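Local structure of protein synthesis inhibitor I (Hordeum vulgare, 4FBC) at residues His44-Pro54 with Ala252-Phe260. The protein belongs to the plant ribosome-inactivating proteins and probably inhibits protein synthesis. The protein carries 3 engineered substitutions. Sequence-based numbering, arbitrary orientation.
Sequences HFSHNRPVLPP and ANTLGILLF
Leu-255 O receives Arg-49 NE at 2.9 Å and, from outside the two segments, the side-chain amide of Gln-181. The same guanidinium reaches the next carbonyl as well: Arg-49 NH2 donates to Gly-256 O (2.9 Å), in that carbonyl's plane and on a lone pair, while both oxygens are tilted out of the guanidinium plane. Bends at chi2 and chi3 bring Arg-49 CG and CD against Ala-252 O, in the last turn of helix 248-254, and turn NE and NH2 to the two carbonyls; Pro-50 CD lies over one guanidinium face, offset toward the rim. Both carbonyls belong to the chain just leaving that helix. Beyond them the backbones join in a single parallel bridge, Val-51 with Leu-258. Leu-258 N donates to Pro-50 O and Leu-52 N to Leu-258 O, both nearly straight. Apolar groups flank this bridge: Ile-257 CD1 rests on Leu-52 CG (3.8 Å), and Leu-258 sends CD1 to Arg-49 CB and CD2 to Ser-46 CB. At the far end Phe-260, its CG anti to the backbone N (chi1 -179°), takes Pro-54 CG over one ring face in a CH-pi contact. His-44 meets that ring rim to rim, and Val-51 CG2 sits over the imidazole's face. A water links Pro-53 O to Phe-260 N. Ile-257 O accepts a bond from Trp-214 of the adenosine monophosphate pocket, and the side chain of Leu-259 lies about 5 Å from the bound ligand. Arg-49 thus ties hairpin 45-50 to the helix exit, the two bonds of Leu-258 extend the join from Pro-50 to Leu-52, and the arginine's positive charge probably polarises both carbonyls.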
loop_
_atom_site.group_PDB
_atom_site.type_symbol
_atom_site.label_atom_id
_atom_site.label_comp_id
_atom_site.label_asym_id
_atom_site.label_seq_id
_atom_site.Cartn_x
_atom_site.Cartn_y
_atom_site.Cartn_z
ATOM N N HIS A 44 -7.500 4.684 -17.325
ATOM C CA HIS A 44 -8.611 4.688 -16.376
ATOM C C HIS A 44 -8.310 5.525 -15.134
ATOM O O HIS A 44 -7.597 5.079 -14.224
ATOM C CB HIS A 44 -8.953 3.243 -15.962
ATOM C CG HIS A 44 -10.216 3.120 -15.164
ATOM N ND1 HIS A 44 -10.513 2.004 -14.410
ATOM C CD2 HIS A 44 -11.252 3.974 -15.005
ATOM C CE1 HIS A 44 -11.685 2.177 -13.822
ATOM N NE2 HIS A 44 -12.156 3.362 -14.167
ATOM N N PHE A 45 -8.851 6.741 -15.109
ATOM C CA PHE A 45 -8.814 7.577 -13.913
ATOM C C PHE A 45 -10.237 7.773 -13.423
ATOM O O PHE A 45 -11.184 7.603 -14.188
ATOM C CB PHE A 45 -8.250 8.965 -14.249
ATOM C CG PHE A 45 -6.781 8.990 -14.502
ATOM C CD1 PHE A 45 -6.262 8.535 -15.711
ATOM C CD2 PHE A 45 -5.920 9.536 -13.560
ATOM C CE1 PHE A 45 -4.885 8.588 -15.953
ATOM C CE2 PHE A 45 -4.546 9.586 -13.789
ATOM C CZ PHE A 45 -4.032 9.107 -14.992
ATOM N N SER A 46 -10.392 8.152 -12.152
ATOM C CA SER A 46 -11.697 8.544 -11.610
ATOM C C SER A 46 -11.513 9.849 -10.858
ATOM O O SER A 46 -10.743 9.891 -9.899
ATOM C CB SER A 46 -12.220 7.484 -10.632
ATOM O OG SER A 46 -13.498 7.852 -10.122
ATOM N N HIS A 47 -12.224 10.897 -11.287
ATOM C CA HIS A 47 -12.099 12.236 -10.686
ATOM C C HIS A 47 -10.636 12.654 -10.590
ATOM O O HIS A 47 -10.183 13.203 -9.570
ATOM C CB HIS A 47 -12.784 12.272 -9.314
ATOM C CG HIS A 47 -14.239 11.924 -9.369
ATOM N ND1 HIS A 47 -15.237 12.845 -9.124
ATOM C CD2 HIS A 47 -14.865 10.761 -9.670
ATOM C CE1 HIS A 47 -16.415 12.259 -9.258
ATOM N NE2 HIS A 47 -16.217 10.997 -9.590
ATOM N N ASN A 48 -9.907 12.379 -11.668
ATOM C CA ASN A 48 -8.481 12.692 -11.783
ATOM C C ASN A 48 -7.604 12.026 -10.717
ATOM O O ASN A 48 -6.522 12.521 -10.387
ATOM C CB ASN A 48 -8.244 14.210 -11.823
ATOM C CG ASN A 48 -6.897 14.577 -12.429
ATOM O OD1 ASN A 48 -6.289 13.777 -13.150
ATOM N ND2 ASN A 48 -6.424 15.791 -12.144
ATOM N N ARG A 49 -8.075 10.898 -10.190
ATOM C CA ARG A 49 -7.251 10.057 -9.335
ATOM C C ARG A 49 -6.969 8.779 -10.110
ATOM O O ARG A 49 -7.845 8.284 -10.831
ATOM C CB ARG A 49 -7.979 9.699 -8.034
ATOM C CG ARG A 49 -8.338 10.887 -7.151
ATOM C CD ARG A 49 -7.137 11.806 -6.911
ATOM N NE ARG A 49 -5.974 11.082 -6.405
ATOM C CZ ARG A 49 -4.719 11.496 -6.538
ATOM N NH1 ARG A 49 -4.466 12.645 -7.159
ATOM N NH2 ARG A 49 -3.716 10.768 -6.053
ATOM N N PRO A 50 -5.754 8.232 -9.963
ATOM C CA PRO A 50 -5.418 7.018 -10.719
ATOM C C PRO A 50 -6.181 5.773 -10.230
ATOM O O PRO A 50 -6.543 5.677 -9.051
ATOM C CB PRO A 50 -3.912 6.865 -10.482
ATOM C CG PRO A 50 -3.672 7.494 -9.135
ATOM C CD PRO A 50 -4.665 8.652 -9.064
ATOM N N VAL A 51 -6.449 4.840 -11.141
ATOM C CA VAL A 51 -7.087 3.567 -10.778
ATOM C C VAL A 51 -6.117 2.477 -11.184
ATOM O O VAL A 51 -5.502 2.565 -12.239
ATOM C CB VAL A 51 -8.423 3.353 -11.525
ATOM C CG1 VAL A 51 -9.096 2.046 -11.074
ATOM C CG2 VAL A 51 -9.366 4.540 -11.301
ATOM N N LEU A 52 -5.958 1.473 -10.331
ATOM C CA LEU A 52 -5.118 0.334 -10.647
ATOM C C LEU A 52 -5.764 -0.432 -11.791
ATOM O O LEU A 52 -6.988 -0.402 -11.949
ATOM C CB LEU A 52 -4.996 -0.575 -9.424
ATOM C CG LEU A 52 -4.095 -0.065 -8.300
ATOM C CD1 LEU A 52 -4.484 -0.689 -6.964
ATOM C CD2 LEU A 52 -2.668 -0.423 -8.646
ATOM N N PRO A 53 -4.944 -1.111 -12.600
ATOM C CA PRO A 53 -5.545 -2.077 -13.529
ATOM C C PRO A 53 -6.204 -3.208 -12.730
ATOM O O PRO A 53 -5.833 -3.431 -11.565
ATOM C CB PRO A 53 -4.336 -2.610 -14.303
ATOM C CG PRO A 53 -3.176 -2.479 -13.341
ATOM C CD PRO A 53 -3.478 -1.247 -12.490
ATOM N N PRO A 54 -7.177 -3.917 -13.339
ATOM C CA PRO A 54 -7.757 -5.093 -12.675
ATOM C C PRO A 54 -6.695 -6.140 -12.380
ATOM O O PRO A 54 -5.619 -6.128 -12.989
ATOM C CB PRO A 54 -8.722 -5.653 -13.736
ATOM C CG PRO A 54 -9.082 -4.469 -14.584
ATOM C CD PRO A 54 -7.818 -3.627 -14.630
ATOM N N ALA A 252 -12.344 11.925 -3.772
ATOM C CA ALA A 252 -11.205 12.188 -4.661
ATOM C C ALA A 252 -10.011 12.729 -3.875
ATOM O O ALA A 252 -8.875 12.308 -4.094
ATOM C CB ALA A 252 -11.592 13.153 -5.785
ATOM N N ASN A 253 -10.263 13.653 -2.953
ATOM C CA ASN A 253 -9.189 14.146 -2.089
ATOM C C ASN A 253 -8.636 13.082 -1.147
ATOM O O ASN A 253 -7.514 13.204 -0.664
ATOM C CB ASN A 253 -9.661 15.358 -1.284
ATOM C CG ASN A 253 -9.672 16.623 -2.104
ATOM O OD1 ASN A 253 -8.704 16.922 -2.817
ATOM N ND2 ASN A 253 -10.762 17.375 -2.022
ATOM N N THR A 254 -9.418 12.035 -0.888
ATOM C CA THR A 254 -9.012 10.991 0.052
ATOM C C THR A 254 -8.233 9.852 -0.609
ATOM O O THR A 254 -7.251 9.357 -0.045
ATOM C CB THR A 254 -10.233 10.426 0.812
ATOM O OG1 THR A 254 -10.857 11.498 1.533
ATOM C CG2 THR A 254 -9.809 9.319 1.786
ATOM N N LEU A 255 -8.657 9.458 -1.809
ATOM C CA LEU A 255 -8.068 8.311 -2.500
ATOM C C LEU A 255 -6.734 8.677 -3.161
ATOM O O LEU A 255 -6.674 9.577 -3.997
ATOM C CB LEU A 255 -9.055 7.750 -3.542
ATOM C CG LEU A 255 -10.229 6.956 -2.948
ATOM C CD1 LEU A 255 -11.405 6.928 -3.910
ATOM C CD2 LEU A 255 -9.790 5.546 -2.573
ATOM N N GLY A 256 -5.671 7.981 -2.772
ATOM C CA GLY A 256 -4.378 8.108 -3.439
ATOM C C GLY A 256 -4.386 7.363 -4.768
ATOM O O GLY A 256 -4.022 7.918 -5.802
ATOM N N ILE A 257 -4.806 6.099 -4.737
ATOM C CA ILE A 257 -5.016 5.317 -5.964
ATOM C C ILE A 257 -6.125 4.322 -5.674
ATOM O O ILE A 257 -6.168 3.763 -4.587
ATOM C CB ILE A 257 -3.701 4.628 -6.472
ATOM C CG1 ILE A 257 -3.955 3.863 -7.782
ATOM C CG2 ILE A 257 -3.066 3.736 -5.383
ATOM C CD1 ILE A 257 -2.646 3.425 -8.499
ATOM N N LEU A 258 -7.047 4.150 -6.617
ATOM C CA LEU A 258 -8.223 3.305 -6.388
ATOM C C LEU A 258 -7.901 1.852 -6.718
ATOM O O LEU A 258 -7.197 1.583 -7.679
ATOM C CB LEU A 258 -9.409 3.756 -7.263
ATOM C CG LEU A 258 -10.227 4.998 -6.892
ATOM C CD1 LEU A 258 -9.418 6.283 -7.115
ATOM C CD2 LEU A 258 -11.542 5.059 -7.658
ATOM N N LEU A 259 -8.423 0.925 -5.916
ATOM C CA LEU A 259 -8.461 -0.489 -6.308
ATOM C C LEU A 259 -9.459 -0.625 -7.446
ATOM O O LEU A 259 -10.525 -0.012 -7.421
ATOM C CB LEU A 259 -8.929 -1.341 -5.126
ATOM C CG LEU A 259 -9.084 -2.852 -5.363
ATOM C CD1 LEU A 259 -7.732 -3.475 -5.603
ATOM C CD2 LEU A 259 -9.764 -3.481 -4.141
ATOM N N PHE A 260 -9.132 -1.412 -8.463
ATOM C CA PHE A 260 -10.125 -1.637 -9.496
ATOM C C PHE A 260 -11.288 -2.457 -8.925
ATOM O O PHE A 260 -11.083 -3.481 -8.275
ATOM C CB PHE A 260 -9.546 -2.340 -10.721
ATOM C CG PHE A 260 -10.562 -2.553 -11.793
ATOM C CD1 PHE A 260 -10.915 -1.514 -12.642
ATOM C CD2 PHE A 260 -11.212 -3.773 -11.915
ATOM C CE1 PHE A 260 -11.887 -1.694 -13.622
ATOM C CE2 PHE A 260 -12.184 -3.954 -12.888
ATOM C CZ PHE A 260 -12.517 -2.927 -13.738
HETATM O O HOH W 1 -6.835 -3.519 -9.060
#